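Local coordinates for protein fumarase E (Shigella flexneri 2a str. 2457T, PDB 3C8G) that probably catalyses the addition of water to fumarate to form malate, as a homodimeric member of the MtlR/FumE family, at residues E9-V12 with L13-D17; A62-G65 with P66-I70; I91-F94 with S95-W98; I114-D117 with F118-V122. One frame throughout, in Å; residues are numbered along the deposited sequence.

Contact 1: E9-V12 with L13-D17; sequences EDDV and LEQLD
Asp11 and Gln15, one helical turn apart, are joined by a side-chain hydrogen bond in which Gln15 NE2 reaches Asp11 OD2 at 3.2 Å. The acceptor lies almost exactly in the plane of the amide, whereas the amide nitrogen comes to the syn side of OD2 and 33° out of the carboxylate plane. The carboxylate and amide planes are turned 62° against each other. Gln15 manages the reach with CG set beside its backbone N (chi1 -84°) and the chain extended beyond it, which carries NE2 back along the helix to the carboxylate of Asp11.

The backbone bonds are those of an alpha helix. Leu16 N binds Val12 O at 3.1 Å and Leu13 N binds Glu9 O at 3.2 Å, while those from Glu14 N to Asp10 O and from Gln15 N to Asp11 O are long and weak.

The apolar face is carried by Val12 and Leu16, lying alongside each other and pointing the same way, with Val12 CG1 3.9 Å from Leu16 CD1. Leu16 CD1 also rests on the carbonyl oxygen of Val12. This amphipathic helix, 9-17, lays Val12 and Gln15 on Ile32 of helix 29-40, and Leu13 and Leu16 on Thr160 of helix 158-166.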
loop_
_atom_site.group_PDB
_atom_site.type_symbol
_atom_site.label_atom_id
_atom_site.label_comp_id
_atom_site.label_asym_id
_atom_site.label_seq_id
_atom_site.Cartn_x
_atom_site.Cartn_y
_atom_site.Cartn_z
ATOM N N GLU B 9 -6.428 -20.067 17.750
ATOM C CA GLU B 9 -7.639 -20.696 17.200
ATOM C C GLU B 9 -8.644 -21.047 18.279
ATOM O O GLU B 9 -9.836 -21.169 17.994
ATOM C CB GLU B 9 -7.291 -21.951 16.383
ATOM C CG GLU B 9 -6.453 -22.990 17.143
ATOM C CD GLU B 9 -5.719 -23.988 16.235
ATOM O OE1 GLU B 9 -5.661 -23.774 14.998
ATOM O OE2 GLU B 9 -5.192 -24.993 16.773
ATOM N N ASP B 10 -8.153 -21.215 19.506
ATOM C CA ASP B 10 -9.006 -21.521 20.654
ATOM C C ASP B 10 -9.636 -20.242 21.194
ATOM O O ASP B 10 -10.790 -20.234 21.640
ATOM C CB ASP B 10 -8.216 -22.247 21.755
ATOM C CG ASP B 10 -9.094 -23.175 22.594
ATOM O OD1 ASP B 10 -10.145 -22.710 23.096
ATOM O OD2 ASP B 10 -8.727 -24.367 22.756
ATOM N N ASP B 11 -8.867 -19.160 21.137
ATOM C CA ASP B 11 -9.379 -17.831 21.439
ATOM C C ASP B 11 -10.288 -17.277 20.302
ATOM O O ASP B 11 -11.126 -16.404 20.533
ATOM C CB ASP B 11 -8.211 -16.890 21.782
ATOM C CG ASP B 11 -8.599 -15.417 21.741
ATOM O OD1 ASP B 11 -8.250 -14.745 20.742
ATOM O OD2 ASP B 11 -9.263 -14.931 22.686
ATOM N N VAL B 12 -10.138 -17.793 19.087
ATOM C CA VAL B 12 -10.956 -17.332 17.971
ATOM C C VAL B 12 -12.339 -17.979 18.004
ATOM O O VAL B 12 -13.350 -17.331 17.701
ATOM C CB VAL B 12 -10.224 -17.554 16.634
ATOM C CG1 VAL B 12 -11.194 -17.567 15.447
ATOM C CG2 VAL B 12 -9.156 -16.483 16.454
ATOM N N LEU B 13 -12.367 -19.250 18.403
ATOM C CA LEU B 13 -13.607 -20.000 18.586
ATOM C C LEU B 13 -14.444 -19.483 19.750
ATOM O O LEU B 13 -15.671 -19.469 19.658
ATOM C CB LEU B 13 -13.314 -21.494 18.776
ATOM C CG LEU B 13 -13.304 -22.464 17.582
ATOM C CD1 LEU B 13 -14.667 -23.179 17.340
ATOM C CD2 LEU B 13 -12.805 -21.770 16.320
ATOM N N GLU B 14 -13.796 -19.073 20.844
ATOM C CA GLU B 14 -14.534 -18.553 22.011
ATOM C C GLU B 14 -15.240 -17.261 21.618
ATOM O O GLU B 14 -16.454 -17.112 21.837
ATOM C CB GLU B 14 -13.633 -18.356 23.259
ATOM C CG GLU B 14 -14.156 -17.297 24.285
ATOM C CD GLU B 14 -13.859 -17.606 25.777
ATOM O OE1 GLU B 14 -13.320 -18.695 26.105
ATOM O OE2 GLU B 14 -14.192 -16.751 26.637
ATOM N N GLN B 15 -14.477 -16.352 21.015
ATOM C CA GLN B 15 -15.006 -15.080 20.577
ATOM C C GLN B 15 -16.181 -15.259 19.617
ATOM O O GLN B 15 -17.220 -14.645 19.808
ATOM C CB GLN B 15 -13.911 -14.247 19.931
ATOM C CG GLN B 15 -13.069 -13.468 20.906
ATOM C CD GLN B 15 -11.933 -12.730 20.219
ATOM O OE1 GLN B 15 -12.146 -11.884 19.345
ATOM N NE2 GLN B 15 -10.714 -13.048 20.613
ATOM N N LEU B 16 -16.028 -16.105 18.594
ATOM C CA LEU B 16 -17.080 -16.270 17.589
ATOM C C LEU B 16 -18.273 -17.007 18.126
ATOM O O LEU B 16 -19.400 -16.672 17.790
ATOM C CB LEU B 16 -16.576 -16.972 16.335
ATOM C CG LEU B 16 -15.694 -16.116 15.433
ATOM C CD1 LEU B 16 -14.920 -17.071 14.552
ATOM C CD2 LEU B 16 -16.478 -15.062 14.605
ATOM N N ASP B 17 -18.043 -18.006 18.972
ATOM C CA ASP B 17 -19.177 -18.706 19.541
ATOM C C ASP B 17 -19.941 -17.769 20.496
ATOM O O ASP B 17 -21.158 -17.887 20.634
ATOM C CB ASP B 17 -18.782 -20.040 20.190
ATOM C CG ASP B 17 -19.982 -21.036 20.296
ATOM O OD1 ASP B 17 -20.347 -21.645 19.261
ATOM O OD2 ASP B 17 -20.546 -21.213 21.421
#

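Contact 2: A62-G65 with P66-I70; sequences AQSG and PLDDI
The carboxylate of Asp68 and the amide of Gln63 are the flat groups here, and their planes stand 51° apart. They belong to a pair of successive beta turns, type II from Ala62 to Gly65 and type I from Gly65 to Asp68, with Gly65 shared between them. Asp68 OD2 approaches the aliphatic part of Gln63 rather than its amide, 3.6 Å from CG. The amide of Gln63 turns elsewhere: its NE2 gives a hydrogen bond to Ser64 OG at 2.9 Å, with the oxygen close to the amide plane.

Gly65 N closes the first turn on Ala62 O, and Gly65 O accepts Asp68 N at 3.2 Å to close the second. Asp68 is also the centre of an inverse gamma turn, after which the chain enters helix 70-79. At the start of that helix Asp69 serves as N-cap, its OD2 accepting the backbone N of Val72. Pro66 meets an apolar side chain of the other subunit.

The carboxylate of Asp68 is held through both oxygens. OD1 forms a salt bridge with Arg38, which probably steadies the negative charge and ties the loop to helix 29-40. With CG swung opposite the backbone N (chi1 -156°), OD2 is brought to the first turn and fastens the end of the second turn to it. OD2 uses its anti lone pair, on the side away from OD1, to accept the backbone N-H of Ser64; from Ser64 N to Asp68 OD2 the bond is a short 2.6 Å and nearly straight at 174°.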
loop_
_atom_site.group_PDB
_atom_site.type_symbol
_atom_site.label_atom_id
_atom_site.label_comp_id
_atom_site.label_asym_id
_atom_site.label_seq_id
_atom_site.Cartn_x
_atom_site.Cartn_y
_atom_site.Cartn_z
ATOM N N ALA B 62 2.068 0.355 10.703
ATOM C CA ALA B 62 1.727 1.000 11.968
ATOM C C ALA B 62 0.223 1.037 12.132
ATOM O O ALA B 62 -0.503 1.044 11.130
ATOM C CB ALA B 62 2.316 2.402 12.029
ATOM N N GLN B 63 -0.255 1.045 13.377
ATOM C CA GLN B 63 -1.688 1.212 13.583
ATOM C C GLN B 63 -2.139 2.466 12.831
ATOM O O GLN B 63 -1.461 3.498 12.867
ATOM C CB GLN B 63 -2.076 1.315 15.054
ATOM C CG GLN B 63 -3.605 1.525 15.229
ATOM C CD GLN B 63 -3.949 2.434 16.407
ATOM O OE1 GLN B 63 -3.808 2.033 17.569
ATOM N NE2 GLN B 63 -4.399 3.667 16.113
ATOM N N SER B 64 -3.258 2.334 12.119
ATOM C CA SER B 64 -3.901 3.426 11.383
ATOM C C SER B 64 -3.155 3.853 10.130
ATOM O O SER B 64 -3.579 4.796 9.462
ATOM C CB SER B 64 -4.183 4.631 12.289
ATOM O OG SER B 64 -5.003 4.244 13.383
ATOM N N GLY B 65 -2.067 3.149 9.812
ATOM C CA GLY B 65 -1.303 3.391 8.592
ATOM C C GLY B 65 -1.999 3.019 7.290
ATOM O O GLY B 65 -3.172 2.641 7.294
ATOM N N PRO B 66 -1.275 3.115 6.159
ATOM C CA PRO B 66 -1.804 2.873 4.807
ATOM C C PRO B 66 -2.210 1.415 4.526
ATOM O O PRO B 66 -2.726 1.115 3.457
ATOM C CB PRO B 66 -0.622 3.260 3.911
ATOM C CG PRO B 66 0.564 3.029 4.755
ATOM C CD PRO B 66 0.153 3.482 6.110
ATOM N N LEU B 67 -1.959 0.522 5.478
ATOM C CA LEU B 67 -2.329 -0.885 5.361
ATOM C C LEU B 67 -3.140 -1.411 6.575
ATOM O O LEU B 67 -3.300 -2.617 6.738
ATOM C CB LEU B 67 -1.073 -1.719 5.129
ATOM C CG LEU B 67 -0.414 -1.640 3.754
ATOM C CD1 LEU B 67 1.066 -1.917 3.900
ATOM C CD2 LEU B 67 -1.050 -2.619 2.772
ATOM N N ASP B 68 -3.644 -0.504 7.417
ATOM C CA ASP B 68 -4.567 -0.865 8.504
ATOM C C ASP B 68 -6.001 -0.775 7.934
ATOM O O ASP B 68 -6.865 -0.056 8.451
ATOM C CB ASP B 68 -4.370 0.073 9.718
ATOM C CG ASP B 68 -4.822 -0.551 11.057
ATOM O OD1 ASP B 68 -5.477 -1.632 11.074
ATOM O OD2 ASP B 68 -4.511 0.067 12.109
ATOM N N ASP B 69 -6.219 -1.493 6.837
ATOM C CA ASP B 69 -7.497 -1.529 6.142
ATOM C C ASP B 69 -7.551 -2.873 5.411
ATOM O O ASP B 69 -6.768 -3.110 4.492
ATOM C CB ASP B 69 -7.565 -0.361 5.162
ATOM C CG ASP B 69 -8.840 -0.343 4.320
ATOM O OD1 ASP B 69 -9.677 0.557 4.546
ATOM O OD2 ASP B 69 -9.003 -1.183 3.405
ATOM N N ILE B 70 -8.459 -3.757 5.816
ATOM C CA ILE B 70 -8.482 -5.105 5.246
ATOM C C ILE B 70 -8.479 -5.145 3.720
ATOM O O ILE B 70 -7.866 -6.005 3.130
ATOM C CB ILE B 70 -9.603 -6.012 5.856
ATOM C CG1 ILE B 70 -9.206 -7.483 5.740
ATOM C CG2 ILE B 70 -10.969 -5.733 5.237
ATOM C CD1 ILE B 70 -9.925 -8.394 6.749
#

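Contact 3: I91-F94 with S95-W98; sequences ITHF and SQYW
Gln96 lays its side chain across Thr92, one turn back, with the amide nitrogen NE2 3.7 Å from the methyl CG2. Its CG passes closer still to the backbone, 3.1 Å from Thr92 O. The side chains of Gln96 and His93 lie alongside each other, pointing the same way, and OE1 meets the imidazole at its edge and in its plane. There His93 ND1 makes a weak hydrogen bond to Gln96 OE1 at 3.4 Å. Ring and amide planes are 53° apart. Both side chains reach this position because each CG sits beside its own backbone N, at chi1 -73° in His93 and -54° in Gln96.

These residues occupy a middle part of helix 85-103, an alpha helix in the interior of an all-helical fold. Gln96 N meets Thr92 O at 2.8 Å, and Trp98 N meets Phe94 O at 3.2 Å. Ser95 N has its main bond to Ile91 O at 2.9 Å and a weak second one to Thr92 O.

The hydroxyls of Thr92 and Ser95 are engaged elsewhere: Thr92 OG1 with the carbonyl oxygen of Tyr88, and Ser95 OG with the carboxylate of Asp71 on helix 70-79. Elsewhere on the helix Phe94 enters an edge-to-face contact with Phe118, and the indole of Trp98 meets the rings of Phe23 and His30.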
loop_
_atom_site.group_PDB
_atom_site.type_symbol
_atom_site.label_atom_id
_atom_site.label_comp_id
_atom_site.label_asym_id
_atom_site.label_seq_id
_atom_site.Cartn_x
_atom_site.Cartn_y
_atom_site.Cartn_z
ATOM N N ILE B 91 -12.211 -13.810 1.558
ATOM C CA ILE B 91 -11.989 -12.772 2.561
ATOM C C ILE B 91 -12.582 -11.476 2.065
ATOM O O ILE B 91 -13.204 -10.747 2.815
ATOM C CB ILE B 91 -10.519 -12.576 2.884
ATOM C CG1 ILE B 91 -9.911 -13.899 3.342
ATOM C CG2 ILE B 91 -10.397 -11.532 3.959
ATOM C CD1 ILE B 91 -8.450 -13.820 3.732
ATOM N N THR B 92 -12.418 -11.212 0.780
ATOM C CA THR B 92 -13.129 -10.115 0.139
ATOM C C THR B 92 -14.634 -10.220 0.420
ATOM O O THR B 92 -15.243 -9.260 0.873
ATOM C CB THR B 92 -12.815 -10.080 -1.362
ATOM O OG1 THR B 92 -11.426 -9.798 -1.498
ATOM C CG2 THR B 92 -13.587 -8.978 -2.079
ATOM N N HIS B 93 -15.221 -11.393 0.214
ATOM C CA HIS B 93 -16.646 -11.536 0.486
ATOM C C HIS B 93 -16.990 -11.221 1.931
ATOM O O HIS B 93 -17.966 -10.531 2.184
ATOM C CB HIS B 93 -17.189 -12.895 0.054
ATOM C CG HIS B 93 -17.302 -13.050 -1.437
ATOM N ND1 HIS B 93 -17.671 -12.014 -2.272
ATOM C CD2 HIS B 93 -17.099 -14.123 -2.241
ATOM C CE1 HIS B 93 -17.692 -12.440 -3.521
ATOM N NE2 HIS B 93 -17.366 -13.720 -3.527
ATOM N N PHE B 94 -16.192 -11.697 2.879
ATOM C CA PHE B 94 -16.459 -11.366 4.294
ATOM C C PHE B 94 -16.366 -9.867 4.504
ATOM O O PHE B 94 -17.047 -9.328 5.362
ATOM C CB PHE B 94 -15.484 -12.061 5.260
ATOM C CG PHE B 94 -15.987 -13.371 5.803
ATOM C CD1 PHE B 94 -15.883 -14.548 5.046
ATOM C CD2 PHE B 94 -16.530 -13.442 7.068
ATOM C CE1 PHE B 94 -16.329 -15.734 5.512
ATOM C CE2 PHE B 94 -16.972 -14.662 7.574
ATOM C CZ PHE B 94 -16.870 -15.806 6.793
ATOM N N SER B 95 -15.533 -9.188 3.715
ATOM C CA SER B 95 -15.332 -7.751 3.928
ATOM C C SER B 95 -16.471 -6.963 3.298
ATOM O O SER B 95 -17.043 -6.047 3.913
ATOM C CB SER B 95 -13.978 -7.277 3.397
ATOM O OG SER B 95 -13.741 -5.942 3.822
ATOM N N GLN B 96 -16.815 -7.329 2.079
ATOM C CA GLN B 96 -17.954 -6.722 1.426
ATOM C C GLN B 96 -19.257 -6.843 2.229
ATOM O O GLN B 96 -20.000 -5.864 2.348
ATOM C CB GLN B 96 -18.123 -7.318 0.048
ATOM C CG GLN B 96 -16.853 -7.241 -0.797
ATOM C CD GLN B 96 -17.118 -7.701 -2.211
ATOM O OE1 GLN B 96 -17.866 -8.666 -2.430
ATOM N NE2 GLN B 96 -16.532 -7.003 -3.187
ATOM N N TYR B 97 -19.507 -8.015 2.809
ATOM C CA TYR B 97 -20.685 -8.235 3.660
ATOM C C TYR B 97 -20.671 -7.481 5.014
ATOM O O TYR B 97 -21.715 -6.985 5.457
ATOM C CB TYR B 97 -20.943 -9.739 3.851
ATOM C CG TYR B 97 -22.349 -10.086 4.306
ATOM C CD1 TYR B 97 -22.600 -11.266 5.012
ATOM C CD2 TYR B 97 -23.423 -9.231 4.053
ATOM C CE1 TYR B 97 -23.882 -11.586 5.451
ATOM C CE2 TYR B 97 -24.706 -9.545 4.465
ATOM C CZ TYR B 97 -24.941 -10.727 5.169
ATOM O OH TYR B 97 -26.227 -11.049 5.586
ATOM N N TRP B 98 -19.514 -7.386 5.670
ATOM C CA TRP B 98 -19.422 -6.576 6.897
ATOM C C TRP B 98 -19.741 -5.118 6.563
ATOM O O TRP B 98 -20.490 -4.452 7.291
ATOM C CB TRP B 98 -18.065 -6.715 7.614
ATOM C CG TRP B 98 -17.802 -5.570 8.579
ATOM C CD1 TRP B 98 -16.812 -4.636 8.482
ATOM C CD2 TRP B 98 -18.572 -5.220 9.753
ATOM N NE1 TRP B 98 -16.910 -3.724 9.512
ATOM C CE2 TRP B 98 -17.977 -4.053 10.309
ATOM C CE3 TRP B 98 -19.691 -5.780 10.392
ATOM C CZ2 TRP B 98 -18.459 -3.439 11.476
ATOM C CZ3 TRP B 98 -20.186 -5.162 11.561
ATOM C CH2 TRP B 98 -19.567 -4.001 12.085
#

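Contact 4: I114-D117 with F118-V122; sequences ITWD and FISNV
Ser120 grips the carbonyl oxygen of Trp116 twice, and these hydrogen bonds dominate the polar part of the contact. Ser120 N comes almost straight on to Trp116 O at 3.0 Å, while Ser120 OG donates to the same oxygen at 2.6 Å from above the carbonyl plane. The hydroxyl can fold back in this way because OG lies beside its own backbone N, with chi1 at -37°. Two further backbone bonds, from Phe118 N to Ile114 O and from Ile119 N to Thr115 O at 2.8 Å, keep the helical pitch. Thr115 OG1 is held in turn by the carbonyl oxygen of Phe110.

Two rings carry the aromatic contacts. Ser120 OG sits over one face of the Trp116 indole, 3.5 Å above its plane and displaced toward the rim. Ile119 brings its CD1 to CE3 of the same indole at 3.3 Å, the two side chains crossing at about a right angle; CG1 of Ile119 takes the position between backbone N and carbonyl carbon (chi1 75°), which sends the chain back toward the indole. Phe118, by contrast, has Thr115 O at its edge and in its plane, and Val122 CG2 over one face, 3.9 Å above the plane and displaced toward the rim.

Trp116 meets Phe140 edge-to-face, and Phe118 and Ile119 both rest on Leu159 of helix 158-166. Segment 114-122 covers much of helix 113-120 and the turn after it, where a serine hydroxyl bonds back to the carbonyl four residues earlier, before Val122 provides the N-cap position of helix 123-126.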
loop_
_atom_site.group_PDB
_atom_site.type_symbol
_atom_site.label_atom_id
_atom_site.label_comp_id
_atom_site.label_asym_id
_atom_site.label_seq_id
_atom_site.Cartn_x
_atom_site.Cartn_y
_atom_site.Cartn_z
ATOM N N ILE B 114 -30.424 -13.339 2.322
ATOM C CA ILE B 114 -29.225 -12.603 1.946
ATOM C C ILE B 114 -27.972 -13.282 2.505
ATOM O O ILE B 114 -26.970 -13.362 1.814
ATOM C CB ILE B 114 -29.354 -11.107 2.279
ATOM C CG1 ILE B 114 -28.080 -10.353 1.954
ATOM C CG2 ILE B 114 -29.759 -10.916 3.773
ATOM C CD1 ILE B 114 -28.299 -8.875 1.725
ATOM N N THR B 115 -28.019 -13.808 3.729
ATOM C CA THR B 115 -26.803 -14.396 4.282
ATOM C C THR B 115 -26.551 -15.816 3.709
ATOM O O THR B 115 -25.397 -16.295 3.608
ATOM C CB THR B 115 -26.702 -14.332 5.844
ATOM O OG1 THR B 115 -26.735 -15.648 6.383
ATOM C CG2 THR B 115 -27.795 -13.501 6.458
ATOM N N TRP B 116 -27.632 -16.466 3.291
ATOM C CA TRP B 116 -27.509 -17.729 2.587
ATOM C C TRP B 116 -26.818 -17.435 1.241
ATOM O O TRP B 116 -25.874 -18.129 0.850
ATOM C CB TRP B 116 -28.873 -18.447 2.417
ATOM C CG TRP B 116 -28.746 -19.612 1.484
ATOM C CD1 TRP B 116 -29.053 -19.642 0.137
ATOM C CD2 TRP B 116 -28.177 -20.883 1.793
ATOM N NE1 TRP B 116 -28.735 -20.866 -0.388
ATOM C CE2 TRP B 116 -28.199 -21.650 0.603
ATOM C CE3 TRP B 116 -27.663 -21.458 2.966
ATOM C CZ2 TRP B 116 -27.725 -22.967 0.557
ATOM C CZ3 TRP B 116 -27.181 -22.756 2.919
ATOM C CH2 TRP B 116 -27.219 -23.499 1.722
ATOM N N ASP B 117 -27.260 -16.391 0.551
ATOM C CA ASP B 117 -26.581 -15.995 -0.697
ATOM C C ASP B 117 -25.101 -15.781 -0.482
ATOM O O ASP B 117 -24.272 -16.200 -1.310
ATOM C CB ASP B 117 -27.201 -14.749 -1.304
ATOM C CG ASP B 117 -28.537 -15.036 -1.950
ATOM O OD1 ASP B 117 -28.977 -16.225 -1.983
ATOM O OD2 ASP B 117 -29.160 -14.066 -2.435
ATOM N N PHE B 118 -24.767 -15.164 0.646
ATOM C CA PHE B 118 -23.387 -14.909 0.945
ATOM C C PHE B 118 -22.673 -16.237 1.182
ATOM O O PHE B 118 -21.597 -16.461 0.591
ATOM C CB PHE B 118 -23.289 -13.938 2.111
ATOM C CG PHE B 118 -21.992 -13.974 2.850
ATOM C CD1 PHE B 118 -21.895 -14.653 4.050
ATOM C CD2 PHE B 118 -20.890 -13.268 2.383
ATOM C CE1 PHE B 118 -20.706 -14.659 4.767
ATOM C CE2 PHE B 118 -19.688 -13.263 3.076
ATOM C CZ PHE B 118 -19.588 -13.975 4.267
ATOM N N ILE B 119 -23.264 -17.142 1.982
ATOM C CA ILE B 119 -22.538 -18.375 2.271
ATOM C C ILE B 119 -22.389 -19.334 1.084
ATOM O O ILE B 119 -21.501 -20.162 1.088
ATOM C CB ILE B 119 -23.025 -19.112 3.494
ATOM C CG1 ILE B 119 -24.342 -19.815 3.218
ATOM C CG2 ILE B 119 -23.008 -18.172 4.764
ATOM C CD1 ILE B 119 -24.978 -20.327 4.474
ATOM N N SER B 120 -23.228 -19.179 0.062
ATOM C CA SER B 120 -23.119 -19.948 -1.182
ATOM C C SER B 120 -21.909 -19.559 -2.036
ATOM O O SER B 120 -21.459 -20.335 -2.863
ATOM C CB SER B 120 -24.394 -19.796 -2.013
ATOM O OG SER B 120 -25.508 -19.765 -1.136
ATOM N N ASN B 121 -21.378 -18.367 -1.825
ATOM C CA ASN B 121 -20.170 -17.948 -2.523
ATOM C C ASN B 121 -18.926 -17.896 -1.644
ATOM O O ASN B 121 -17.957 -17.231 -2.013
ATOM C CB ASN B 121 -20.393 -16.569 -3.120
ATOM C CG ASN B 121 -21.471 -16.576 -4.154
ATOM O OD1 ASN B 121 -21.513 -17.459 -5.019
ATOM N ND2 ASN B 121 -22.383 -15.614 -4.058
ATOM N N VAL B 122 -18.969 -18.562 -0.480
ATOM C CA VAL B 122 -17.777 -18.735 0.345
ATOM C C VAL B 122 -17.254 -20.126 0.038
ATOM O O VAL B 122 -17.947 -21.130 0.318
ATOM C CB VAL B 122 -18.100 -18.577 1.844
ATOM C CG1 VAL B 122 -16.943 -19.082 2.752
ATOM C CG2 VAL B 122 -18.518 -17.131 2.189
#

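Overall arrangement
Contact 3 is the buried one, its centre about 7 Å from that of the chain; contacts 1 and 4 are partly buried, and contact 2 lies at the surface. Contacts 3 and 4 adjoin, with centres about 11 Å apart, and join helices 85-103 and 113-120 through Tyr97, His93 and Phe118. Contact 2 meets contact 3 through Ile70, whose CG2 is 3.1 Å from Ser95 OG. Contact 1 touches none of the others, but shares helix 158-166 with contacts 3 and 4 and helix 29-40 with contact 2. Aromatic rings prevail in contacts 3 and 4, whereas carboxylates bonded to N-H groups characterise contacts 1 and 2.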